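Local coordinates for protein dual oxidase maturation factor 1 (PDB 7D3F) that may be required for the maturation of the dual oxidase DUOX1 and its transport from the endoplasmic reticulum to the plasma membrane, at residues Ala25-Ile28 with Met29-Thr33; Tyr142-Ala145 with Leu146-Gly149; Tyr173-Ala176 with Gly177-Ser181; Met200-Leu203 with Val204-Gly207; Leu255-Gly258 with Leu259-Leu263. One frame throughout, in Å; residues are numbered along the deposited sequence.

Contact 1: residues Ala25-Ile28 with Met29-Thr33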
loop_
_atom_site.group_PDB
_atom_site.type_symbol
_atom_site.label_atom_id
_atom_site.label_comp_id
_atom_site.label_asym_id
_atom_site.label_seq_id
_atom_site.Cartn_x
_atom_site.Cartn_y
_atom_site.Cartn_z
ATOM N N ALA B 25 -9.590 18.109 9.903
ATOM C CA ALA B 25 -10.162 17.700 11.180
ATOM C C ALA B 25 -9.335 16.595 11.825
ATOM O O ALA B 25 -9.099 16.616 13.037
ATOM C CB ALA B 25 -11.607 17.243 10.987
ATOM N N SER B 26 -8.888 15.619 11.030
ATOM C CA SER B 26 -8.069 14.539 11.570
ATOM C C SER B 26 -6.731 15.058 12.079
ATOM O O SER B 26 -6.264 14.648 13.148
ATOM C CB SER B 26 -7.856 13.457 10.510
ATOM O OG SER B 26 -7.082 13.949 9.430
ATOM N N ILE B 27 -6.096 15.959 11.324
ATOM C CA ILE B 27 -4.823 16.529 11.766
ATOM C C ILE B 27 -5.009 17.286 13.077
ATOM O O ILE B 27 -4.220 17.140 14.023
ATOM C CB ILE B 27 -4.232 17.434 10.669
ATOM C CG1 ILE B 27 -3.863 16.609 9.436
ATOM C CG2 ILE B 27 -3.021 18.188 11.194
ATOM C CD1 ILE B 27 -3.388 17.441 8.266
ATOM N N ILE B 28 -6.066 18.099 13.152
ATOM C CA ILE B 28 -6.341 18.863 14.364
ATOM C C ILE B 28 -6.597 17.929 15.537
ATOM O O ILE B 28 -6.096 18.153 16.643
ATOM C CB ILE B 28 -7.521 19.826 14.133
ATOM C CG1 ILE B 28 -7.122 20.940 13.163
ATOM C CG2 ILE B 28 -8.001 20.418 15.450
ATOM C CD1 ILE B 28 -8.245 21.901 12.843
ATOM N N MET B 29 -7.373 16.865 15.317
ATOM C CA MET B 29 -7.665 15.923 16.393
ATOM C C MET B 29 -6.402 15.232 16.890
ATOM O O MET B 29 -6.197 15.098 18.102
ATOM C CB MET B 29 -8.689 14.890 15.924
ATOM C CG MET B 29 -10.120 15.399 15.897
ATOM S SD MET B 29 -10.711 15.858 17.537
ATOM C CE MET B 29 -10.456 14.325 18.428
ATOM N N ILE B 30 -5.539 14.790 15.971
ATOM C CA ILE B 30 -4.318 14.093 16.373
ATOM C C ILE B 30 -3.411 15.022 17.172
ATOM O O ILE B 30 -2.893 14.655 18.237
ATOM C CB ILE B 30 -3.595 13.522 15.138
ATOM C CG1 ILE B 30 -4.443 12.432 14.479
ATOM C CG2 ILE B 30 -2.229 12.976 15.523
ATOM C CD1 ILE B 30 -3.877 11.926 13.170
ATOM N N PHE B 31 -3.215 16.248 16.679
ATOM C CA PHE B 31 -2.319 17.160 17.380
ATOM C C PHE B 31 -2.915 17.638 18.700
ATOM O O PHE B 31 -2.176 17.848 19.668
ATOM C CB PHE B 31 -1.952 18.334 16.474
ATOM C CG PHE B 31 -0.849 18.014 15.502
ATOM C CD1 PHE B 31 -1.115 17.306 14.341
ATOM C CD2 PHE B 31 0.454 18.407 15.757
ATOM C CE1 PHE B 31 -0.102 17.003 13.449
ATOM C CE2 PHE B 31 1.471 18.107 14.868
ATOM C CZ PHE B 31 1.192 17.404 13.713
ATOM N N LEU B 32 -4.241 17.787 18.776
ATOM C CA LEU B 32 -4.873 18.128 20.045
ATOM C C LEU B 32 -4.759 16.983 21.043
ATOM O O LEU B 32 -4.597 17.220 22.243
ATOM C CB LEU B 32 -6.338 18.505 19.825
ATOM C CG LEU B 32 -6.611 19.904 19.270
ATOM C CD1 LEU B 32 -8.106 20.148 19.144
ATOM C CD2 LEU B 32 -5.963 20.966 20.146
ATOM N N THR B 33 -4.850 15.738 20.573
ATOM C CA THR B 33 -4.638 14.599 21.460
ATOM C C THR B 33 -3.213 14.582 21.998
ATOM O O THR B 33 -2.990 14.334 23.191
ATOM C CB THR B 33 -4.951 13.294 20.726
ATOM O OG1 THR B 33 -6.323 13.291 20.314
ATOM C CG2 THR B 33 -4.696 12.097 21.629
#
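Ile27 and Phe31 stand one turn apart on helix 22-41, predicted to be a transmembrane helix, and lie side by side with their side chains pointing the same way. The touch is made by a branch methyl at a ring corner: Ile27 CG2 sits 3.8 Å from Phe31 CD1, with CE1 only slightly farther. Phe31 CG is anti to its own carbonyl carbon (chi1 -81°), which swings the ring back along the helix until its edge, in plane, meets the carbonyl oxygen of Ile27. That same oxygen accepts the amide, Phe31 N to Ile27 O being 3.0 Å.

A second i to i+4 pair follows on the neighbouring ridge. Ile28 and Leu32 also run alongside each other, the methyl CG2 of Ile28 lying 3.7 Å from CD1 of Leu32, and here the residues are largely exposed. The Ile27-Phe31 pair instead faces helix 50-72: Ile27 packs on Leu68 and Phe72, and Phe31 on Leu61 and Ala65. At the upstream end Ser26 OG folds back to bond Thr23 O, so a small hydroxyl is satisfied within its own helix.

Thr33 does the same at the downstream end. Its OG1 and its N both donate to Met29 O, each at 2.9 Å, arriving from opposite faces of that carbonyl's plane.

Contact 2: residues Tyr142-Ala145 with Leu146-Gly149; sequences YAKA and LEKG. With MAN (alpha-D-mannopyranose), chain E.
The C-terminal turns of helix 138-148, in the predicted extracellular region, end at Gly149, and Tyr142 and Leu146 form the packed side of this stretch. Gly149 leaves the helix with a positive phi of 95° while its N still bonds Ala145 O at 3.0 Å. Upstream, Leu146 N reaches Tyr142 O at 2.9 Å in a regular helical bond.

The side chains of that last pair meet as a CH-pi contact. Leu146 CG lies over one face of the Tyr142 ring, 4.3 Å from its centroid and displaced toward the rim, and its CD1 methyl comes to 3.5 Å from Tyr142 CE2. Leu155 of helix 152-160 packs on Leu146 and on Ala145, while Tyr142 rests on Ala158 and Glu159. An aromatic side chain of another protein chain also packs on Leu146.

Lys148 goes a different way. With CG anti to its backbone N (chi1 -162°) and bends farther out, the chain leads away from the helix, and NZ gives a weak hydrogen bond to mannose O4 at 3.3 Å. The same sugar is held by Glu128 OE2 and Asn127 N, and Lys148 NZ also bonds a polar side chain of a second, different protein chain. The amine is thus held mainly by that protein side chain, with the sugar a weaker second partner, a polar counterpart to the apolar grip of Tyr142 on Leu146.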
loop_
_atom_site.group_PDB
_atom_site.type_symbol
_atom_site.label_atom_id
_atom_site.label_comp_id
_atom_site.label_asym_id
_atom_site.label_seq_id
_atom_site.Cartn_x
_atom_site.Cartn_y
_atom_site.Cartn_z
ATOM N N TYR B 142 -13.679 16.261 -14.737
ATOM C CA TYR B 142 -14.592 17.256 -15.292
ATOM C C TYR B 142 -15.703 16.598 -16.103
ATOM O O TYR B 142 -16.857 17.036 -16.055
ATOM C CB TYR B 142 -13.828 18.266 -16.145
ATOM C CG TYR B 142 -14.733 19.265 -16.827
ATOM C CD1 TYR B 142 -15.427 20.217 -16.091
ATOM C CD2 TYR B 142 -14.901 19.251 -18.205
ATOM C CE1 TYR B 142 -16.260 21.127 -16.708
ATOM C CE2 TYR B 142 -15.731 20.161 -18.832
ATOM C CZ TYR B 142 -16.410 21.095 -18.078
ATOM O OH TYR B 142 -17.239 22.001 -18.696
ATOM N N ALA B 143 -15.373 15.551 -16.864
ATOM C CA ALA B 143 -16.398 14.824 -17.605
ATOM C C ALA B 143 -17.395 14.159 -16.662
ATOM O O ALA B 143 -18.604 14.155 -16.923
ATOM C CB ALA B 143 -15.749 13.787 -18.521
ATOM N N LYS B 144 -16.902 13.585 -15.562
ATOM C CA LYS B 144 -17.797 12.985 -14.577
ATOM C C LYS B 144 -18.680 14.038 -13.922
ATOM O O LYS B 144 -19.850 13.777 -13.621
ATOM C CB LYS B 144 -16.989 12.220 -13.527
ATOM C CG LYS B 144 -16.433 10.896 -14.032
ATOM C CD LYS B 144 -15.607 10.186 -12.973
ATOM C CE LYS B 144 -14.338 10.957 -12.652
ATOM N NZ LYS B 144 -13.409 10.170 -11.794
ATOM N N ALA B 145 -18.135 15.233 -13.684
ATOM C CA ALA B 145 -18.948 16.325 -13.155
ATOM C C ALA B 145 -20.026 16.741 -14.149
ATOM O O ALA B 145 -21.167 17.016 -13.760
ATOM C CB ALA B 145 -18.060 17.516 -12.798
ATOM N N LEU B 146 -19.677 16.805 -15.436
ATOM C CA LEU B 146 -20.665 17.129 -16.460
ATOM C C LEU B 146 -21.769 16.081 -16.512
ATOM O O LEU B 146 -22.953 16.419 -16.628
ATOM C CB LEU B 146 -19.990 17.253 -17.826
ATOM C CG LEU B 146 -19.481 18.633 -18.243
ATOM C CD1 LEU B 146 -18.735 18.539 -19.562
ATOM C CD2 LEU B 146 -20.638 19.609 -18.356
ATOM N N GLU B 147 -21.400 14.803 -16.431
ATOM C CA GLU B 147 -22.406 13.746 -16.431
ATOM C C GLU B 147 -23.246 13.766 -15.160
ATOM O O GLU B 147 -24.422 13.388 -15.191
ATOM C CB GLU B 147 -21.737 12.385 -16.615
ATOM C CG GLU B 147 -21.357 12.086 -18.058
ATOM C CD GLU B 147 -19.909 11.670 -18.211
ATOM O OE1 GLU B 147 -19.285 11.290 -17.198
ATOM O OE2 GLU B 147 -19.391 11.728 -19.347
ATOM N N LYS B 148 -22.666 14.198 -14.037
ATOM C CA LYS B 148 -23.427 14.274 -12.795
ATOM C C LYS B 148 -24.456 15.397 -12.837
ATOM O O LYS B 148 -25.519 15.283 -12.218
ATOM C CB LYS B 148 -22.479 14.459 -11.608
ATOM C CG LYS B 148 -23.096 14.116 -10.259
ATOM C CD LYS B 148 -22.030 13.950 -9.183
ATOM C CE LYS B 148 -21.802 15.237 -8.408
ATOM N NZ LYS B 148 -22.973 15.582 -7.554
ATOM N N GLY B 149 -24.162 16.478 -13.556
ATOM C CA GLY B 149 -25.106 17.566 -13.714
ATOM C C GLY B 149 -24.906 18.695 -12.725
ATOM O O GLY B 149 -25.878 19.281 -12.241
HETATM C C1 MAN E . -23.040 17.222 -1.046
HETATM C C2 MAN E . -24.093 17.190 -2.159
HETATM C C3 MAN E . -23.439 16.686 -3.433
HETATM C C4 MAN E . -22.247 17.577 -3.798
HETATM C C5 MAN E . -21.253 17.635 -2.625
HETATM C C6 MAN E . -20.135 18.626 -2.854
HETATM O O2 MAN E . -24.519 18.514 -2.461
HETATM O O3 MAN E . -24.359 16.629 -4.518
HETATM O O4 MAN E . -21.589 17.061 -4.944
HETATM O O5 MAN E . -21.946 18.036 -1.415
HETATM O O6 MAN E . -20.688 19.937 -2.815
#

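Contact 3: residues Tyr173-Ala176 with Gly177-Ser181; sequences YRLA and GHYTS
Regular i to i+4 bonds carry the backbone of helix 169-199 from Tyr173-Ala176 into Gly177-Ser181, with Tyr179 N reaching Leu175 O at 3.0 Å and a nearly straight N-H...O angle of 173°. The side chains of the same two residues cross at an angle. Leu175 CG is anti to the backbone N (chi1 180°), whereas Tyr179 CG lies beside its own N, and this brings the Leu175 methyl CD1 up to the edge of the tyrosine ring, in its plane, 3.5 Å from CE2. The ring has another neighbour over one face: His178 ND1 stands 3.7 Å above the plane of the Tyr179 ring, offset toward the rim.

Beyond the segment, Tyr179 meets the ring of Phe223 with the planes at about 45°, and aromatic side chains of another protein chain pack on both Leu175 and Tyr179. On the buried side small residues take over. Ala176 rests on Ala227 and Thr228 of helix 203-229, and Gly177 is buried too, its N bonding Tyr173 O. Thr180 packs on Phe224, and its N bonds Ala176 O at 2.9 Å; the hydroxyl is also modelled against that oxygen, but too close for the bond to be read at face value.

The polar ends go two ways: Ser181 OG bonds Asn71 OD1 of helix 50-72, while Tyr179 OH bonds a polar side chain of another protein chain, which should fix the ring at its far end while Leu175 holds it at its edge. Chemically, the contact turns an aromatic-aliphatic patch toward the partner protein and backs it with close helix-helix packing.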
loop_
_atom_site.group_PDB
_atom_site.type_symbol
_atom_site.label_atom_id
_atom_site.label_comp_id
_atom_site.label_asym_id
_atom_site.label_seq_id
_atom_site.Cartn_x
_atom_site.Cartn_y
_atom_site.Cartn_z
ATOM N N TYR B 173 -0.704 25.839 -12.412
ATOM C CA TYR B 173 -1.174 25.533 -11.067
ATOM C C TYR B 173 -0.797 24.117 -10.654
ATOM O O TYR B 173 -0.432 23.883 -9.499
ATOM C CB TYR B 173 -2.683 25.748 -10.972
ATOM C CG TYR B 173 -3.057 27.118 -10.456
ATOM C CD1 TYR B 173 -2.681 27.523 -9.182
ATOM C CD2 TYR B 173 -3.786 28.005 -11.236
ATOM C CE1 TYR B 173 -3.021 28.772 -8.698
ATOM C CE2 TYR B 173 -4.130 29.258 -10.762
ATOM C CZ TYR B 173 -3.744 29.636 -9.492
ATOM O OH TYR B 173 -4.085 30.882 -9.018
ATOM N N ARG B 174 -0.867 23.159 -11.583
ATOM C CA ARG B 174 -0.475 21.790 -11.272
ATOM C C ARG B 174 1.005 21.712 -10.920
ATOM O O ARG B 174 1.386 21.078 -9.929
ATOM C CB ARG B 174 -0.810 20.884 -12.457
ATOM C CG ARG B 174 -0.454 19.420 -12.284
ATOM C CD ARG B 174 -1.189 18.583 -13.321
ATOM N NE ARG B 174 -0.663 17.228 -13.433
ATOM C CZ ARG B 174 0.180 16.833 -14.382
ATOM N NH1 ARG B 174 0.592 17.692 -15.304
ATOM N NH2 ARG B 174 0.608 15.578 -14.413
ATOM N N LEU B 175 1.855 22.374 -11.712
ATOM C CA LEU B 175 3.287 22.384 -11.426
ATOM C C LEU B 175 3.574 23.032 -10.076
ATOM O O LEU B 175 4.333 22.492 -9.255
ATOM C CB LEU B 175 4.027 23.121 -12.544
ATOM C CG LEU B 175 5.545 23.255 -12.439
ATOM C CD1 LEU B 175 6.222 21.961 -12.856
ATOM C CD2 LEU B 175 6.041 24.424 -13.278
ATOM N N ALA B 176 2.963 24.196 -9.830
ATOM C CA ALA B 176 3.181 24.912 -8.579
ATOM C C ALA B 176 2.747 24.075 -7.388
ATOM O O ALA B 176 3.486 23.939 -6.410
ATOM C CB ALA B 176 2.430 26.242 -8.600
ATOM N N GLY B 177 1.545 23.498 -7.459
ATOM C CA GLY B 177 1.060 22.689 -6.357
ATOM C C GLY B 177 1.908 21.458 -6.119
ATOM O O GLY B 177 2.210 21.117 -4.975
ATOM N N HIS B 178 2.323 20.785 -7.195
ATOM C CA HIS B 178 3.135 19.582 -7.047
ATOM C C HIS B 178 4.459 19.891 -6.357
ATOM O O HIS B 178 4.827 19.240 -5.370
ATOM C CB HIS B 178 3.376 18.946 -8.416
ATOM C CG HIS B 178 4.386 17.842 -8.397
ATOM N ND1 HIS B 178 5.676 18.007 -8.852
ATOM C CD2 HIS B 178 4.297 16.561 -7.971
ATOM C CE1 HIS B 178 6.339 16.873 -8.709
ATOM N NE2 HIS B 178 5.525 15.979 -8.178
ATOM N N TYR B 179 5.185 20.898 -6.849
ATOM C CA TYR B 179 6.493 21.160 -6.257
ATOM C C TYR B 179 6.379 21.820 -4.887
ATOM O O TYR B 179 7.230 21.585 -4.019
ATOM C CB TYR B 179 7.353 21.989 -7.206
ATOM C CG TYR B 179 8.043 21.142 -8.251
ATOM C CD1 TYR B 179 9.145 20.363 -7.921
ATOM C CD2 TYR B 179 7.587 21.108 -9.561
ATOM C CE1 TYR B 179 9.777 19.577 -8.868
ATOM C CE2 TYR B 179 8.214 20.326 -10.515
ATOM C CZ TYR B 179 9.307 19.564 -10.164
ATOM O OH TYR B 179 9.931 18.787 -11.111
ATOM N N THR B 180 5.335 22.621 -4.655
ATOM C CA THR B 180 5.106 23.164 -3.322
ATOM C C THR B 180 4.801 22.054 -2.327
ATOM O O THR B 180 5.288 22.079 -1.192
ATOM C CB THR B 180 3.966 24.183 -3.362
ATOM O OG1 THR B 180 4.238 25.164 -4.371
ATOM C CG2 THR B 180 3.825 24.877 -2.017
ATOM N N SER B 181 4.004 21.062 -2.736
ATOM C CA SER B 181 3.723 19.925 -1.867
ATOM C C SER B 181 4.983 19.117 -1.596
ATOM O O SER B 181 5.192 18.637 -0.476
ATOM C CB SER B 181 2.643 19.043 -2.492
ATOM O OG SER B 181 2.444 17.864 -1.731
#

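Contact 4: residues Met200-Leu203 with Val204-Gly207; sequences MPVL and VYGG
Leu203 and Gly207 make the firm part of this contact, the opening turn of helix 203-229 where it follows the short loop after helix 169-199. Gly207 N donates to Leu203 O at 2.9 Å with an N-H...O angle of 162°. Gly206 and Gly207 are buried, whereas the side chain of Leu203 is exposed. In Val204, the first residue of the second segment, CG1 is anti to the carbonyl carbon (chi1 -73°), which puts CG2 in the crowded position between that carbon and the backbone N.

One residue before Leu203 the fit is slacker. Val202 is not in a helical conformation (psi 95°), and its O stands 3.9 Å from Tyr205 N and as far from Gly206 N. The side chains only brush each other: Val202 CG2 is 4.3 Å from Tyr205 CD1, approaching the ring obliquely. This is the looser side of the contact. Pro201, at the bend of the loop, is exposed, and so is Tyr205, although it has some packing on an apolar side chain of another protein chain.

The chain thus reverses here between two helices that are both predicted to cross the membrane, probably at its cytoplasmic side. Met200 likewise packs on an apolar side chain of another protein chain, and the turn lies close to residues 255-263 of helix 249-274, about 6 Å between nearest atoms, though without touching them.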
loop_
_atom_site.group_PDB
_atom_site.type_symbol
_atom_site.label_atom_id
_atom_site.label_comp_id
_atom_site.label_asym_id
_atom_site.label_seq_id
_atom_site.Cartn_x
_atom_site.Cartn_y
_atom_site.Cartn_z
ATOM N N MET B 200 18.581 14.621 21.404
ATOM C CA MET B 200 19.963 14.182 21.436
ATOM C C MET B 200 20.852 15.272 22.033
ATOM O O MET B 200 20.479 16.448 22.055
ATOM C CB MET B 200 20.435 13.822 20.028
ATOM C CG MET B 200 19.608 12.739 19.353
ATOM S SD MET B 200 20.621 11.634 18.351
ATOM C CE MET B 200 21.660 12.813 17.493
ATOM N N PRO B 201 22.033 14.901 22.540
ATOM C CA PRO B 201 22.912 15.915 23.151
ATOM C C PRO B 201 23.332 17.022 22.200
ATOM O O PRO B 201 23.633 18.132 22.657
ATOM C CB PRO B 201 24.119 15.090 23.626
ATOM C CG PRO B 201 24.057 13.816 22.843
ATOM C CD PRO B 201 22.599 13.547 22.656
ATOM N N VAL B 202 23.367 16.762 20.894
ATOM C CA VAL B 202 23.780 17.763 19.912
ATOM C C VAL B 202 22.559 18.614 19.569
ATOM O O VAL B 202 21.756 18.256 18.706
ATOM C CB VAL B 202 24.397 17.124 18.667
ATOM C CG1 VAL B 202 25.877 16.857 18.891
ATOM C CG2 VAL B 202 23.679 15.826 18.322
ATOM N N LEU B 203 22.416 19.751 20.253
ATOM C CA LEU B 203 21.333 20.684 19.963
ATOM C C LEU B 203 21.589 21.507 18.708
ATOM O O LEU B 203 20.634 22.024 18.115
ATOM C CB LEU B 203 21.120 21.620 21.155
ATOM C CG LEU B 203 20.732 20.968 22.484
ATOM C CD1 LEU B 203 20.900 21.952 23.630
ATOM C CD2 LEU B 203 19.304 20.449 22.428
ATOM N N VAL B 204 22.852 21.636 18.293
ATOM C CA VAL B 204 23.178 22.448 17.126
ATOM C C VAL B 204 22.546 21.863 15.870
ATOM O O VAL B 204 21.985 22.591 15.043
ATOM C CB VAL B 204 24.706 22.590 16.982
ATOM C CG1 VAL B 204 25.239 23.530 18.035
ATOM C CG2 VAL B 204 25.389 21.233 17.104
ATOM N N TYR B 205 22.629 20.541 15.704
ATOM C CA TYR B 205 22.055 19.912 14.522
ATOM C C TYR B 205 20.536 20.018 14.525
ATOM O O TYR B 205 19.921 20.185 13.466
ATOM C CB TYR B 205 22.510 18.456 14.429
ATOM C CG TYR B 205 23.984 18.308 14.118
ATOM C CD1 TYR B 205 24.656 17.120 14.380
ATOM C CD2 TYR B 205 24.705 19.357 13.562
ATOM C CE1 TYR B 205 26.004 16.984 14.097
ATOM C CE2 TYR B 205 26.052 19.231 13.275
ATOM C CZ TYR B 205 26.696 18.042 13.545
ATOM O OH TYR B 205 28.036 17.913 13.261
ATOM N N GLY B 206 19.914 19.940 15.703
ATOM C CA GLY B 206 18.479 20.167 15.781
ATOM C C GLY B 206 18.089 21.579 15.384
ATOM O O GLY B 206 17.105 21.785 14.664
ATOM N N GLY B 207 18.855 22.571 15.844
ATOM C CA GLY B 207 18.591 23.941 15.432
ATOM C C GLY B 207 18.766 24.145 13.940
ATOM O O GLY B 207 17.964 24.828 13.296
#

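Contact 5: residues Leu255-Gly258 with Leu259-Leu263; sequences LTTG and LLCVL
Four backbone bonds tie Leu255-Gly258 to Leu259-Leu263 in helix 249-274, each linking residue i to i+4. Cys261 N to Thr257 O and Val262 N to Gly258 O both measure 2.9 Å, as do Leu259 N to Leu255 O and Leu260 N to Thr256 O. A side chain adds one more: Thr257 OG1 folds back to Ile253 O on the preceding turn, so this buried hydroxyl is satisfied by its own helix.

Next come the carbons lying against these carbonyls. Val262 CG2 stands 3.3 Å from Gly258 O. Leu259 CG comes to 3.2 Å from Leu255 O, because this leucine has CG anti to its carbonyl carbon (chi1 -71°) and tips back along the helix. Leu255 takes the other setting, with CG anti to the backbone N (chi1 179°), and leans forward. The two leucines therefore end up side by side and pointing the same way, CD1 to CD1 at 4.0 Å. On another face of the helix Thr257 and Cys261 are looser neighbours, the methyl CG2 of Thr257 lying 4.3 Å from Cys261 SG.

Helix 203-229 runs past both groups. The leucine pair meets it with Leu255 on Leu221 and Leu259 on Leu218. Thr257 and Cys261 touch two helices: both meet Gln217 of helix 203-229, and Ala66 and Ile63 of helix 50-72 pack on Thr257 and Cys261 respectively.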
loop_
_atom_site.group_PDB
_atom_site.type_symbol
_atom_site.label_atom_id
_atom_site.label_comp_id
_atom_site.label_asym_id
_atom_site.label_seq_id
_atom_site.Cartn_x
_atom_site.Cartn_y
_atom_site.Cartn_z
ATOM N N LEU B 255 3.869 31.335 5.334
ATOM C CA LEU B 255 4.829 32.418 5.522
ATOM C C LEU B 255 5.207 32.573 6.989
ATOM O O LEU B 255 6.394 32.586 7.338
ATOM C CB LEU B 255 4.254 33.728 4.980
ATOM C CG LEU B 255 5.149 34.961 5.120
ATOM C CD1 LEU B 255 6.490 34.734 4.441
ATOM C CD2 LEU B 255 4.460 36.193 4.554
ATOM N N THR B 256 4.206 32.689 7.865
ATOM C CA THR B 256 4.499 32.929 9.273
ATOM C C THR B 256 5.179 31.722 9.913
ATOM O O THR B 256 6.094 31.886 10.726
ATOM C CB THR B 256 3.228 33.319 10.037
ATOM O OG1 THR B 256 3.549 33.557 11.413
ATOM C CG2 THR B 256 2.169 32.233 9.956
ATOM N N THR B 257 4.776 30.502 9.539
ATOM C CA THR B 257 5.405 29.318 10.116
ATOM C C THR B 257 6.851 29.175 9.653
ATOM O O THR B 257 7.735 28.847 10.455
ATOM C CB THR B 257 4.599 28.069 9.761
ATOM O OG1 THR B 257 3.231 28.258 10.145
ATOM C CG2 THR B 257 5.155 26.853 10.488
ATOM N N GLY B 258 7.116 29.421 8.368
ATOM C CA GLY B 258 8.483 29.360 7.882
ATOM C C GLY B 258 9.365 30.428 8.495
ATOM O O GLY B 258 10.516 30.162 8.852
ATOM N N LEU B 259 8.839 31.649 8.633
ATOM C CA LEU B 259 9.604 32.702 9.293
ATOM C C LEU B 259 9.873 32.353 10.749
ATOM O O LEU B 259 10.973 32.593 11.257
ATOM C CB LEU B 259 8.870 34.038 9.183
ATOM C CG LEU B 259 8.827 34.669 7.788
ATOM C CD1 LEU B 259 8.163 36.036 7.835
ATOM C CD2 LEU B 259 10.226 34.765 7.198
ATOM N N LEU B 260 8.880 31.782 11.438
ATOM C CA LEU B 260 9.077 31.374 12.824
ATOM C C LEU B 260 10.156 30.306 12.938
ATOM O O LEU B 260 11.016 30.377 13.822
ATOM C CB LEU B 260 7.759 30.871 13.412
ATOM C CG LEU B 260 7.780 30.413 14.870
ATOM C CD1 LEU B 260 8.104 31.576 15.793
ATOM C CD2 LEU B 260 6.454 29.772 15.251
ATOM N N CYS B 261 10.129 29.309 12.050
ATOM C CA CYS B 261 11.147 28.263 12.086
ATOM C C CYS B 261 12.532 28.824 11.781
ATOM O O CYS B 261 13.517 28.456 12.434
ATOM C CB CYS B 261 10.795 27.146 11.105
ATOM S SG CYS B 261 9.314 26.207 11.528
ATOM N N VAL B 262 12.627 29.713 10.788
ATOM C CA VAL B 262 13.916 30.307 10.438
ATOM C C VAL B 262 14.463 31.112 11.608
ATOM O O VAL B 262 15.643 31.004 11.963
ATOM C CB VAL B 262 13.783 31.169 9.169
ATOM C CG1 VAL B 262 14.986 32.090 9.023
ATOM C CG2 VAL B 262 13.642 30.287 7.941
ATOM N N LEU B 263 13.609 31.929 12.231
ATOM C CA LEU B 263 14.049 32.735 13.364
ATOM C C LEU B 263 14.440 31.862 14.549
ATOM O O LEU B 263 15.421 32.155 15.237
ATOM C CB LEU B 263 12.958 33.730 13.763
ATOM C CG LEU B 263 12.658 34.843 12.755
ATOM C CD1 LEU B 263 11.653 35.831 13.327
ATOM C CD2 LEU B 263 13.936 35.551 12.333
#

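Overall arrangement
All five contacts are local and partly buried, but contact 3 has no exposed touching residue and contact 1 has four. Contacts 1, 3 and 5 are turns within long helices: 1 and 5 both press on helix 50-72, while 3 and 5 both press on helix 203-229, whose beginning is contact 4. Contact 5 touches no other protein chain, whereas 3 meets one through leucine and tyrosine. Contact 2 stands apart in the extracellular part, about 53 Å between centres from contact 4, on opposite sides of the chain's centre. Its chemistry includes sugar and lysine, against aliphatic packing and hydroxyls bonded to carbonyls of their own helix in 1 and 5.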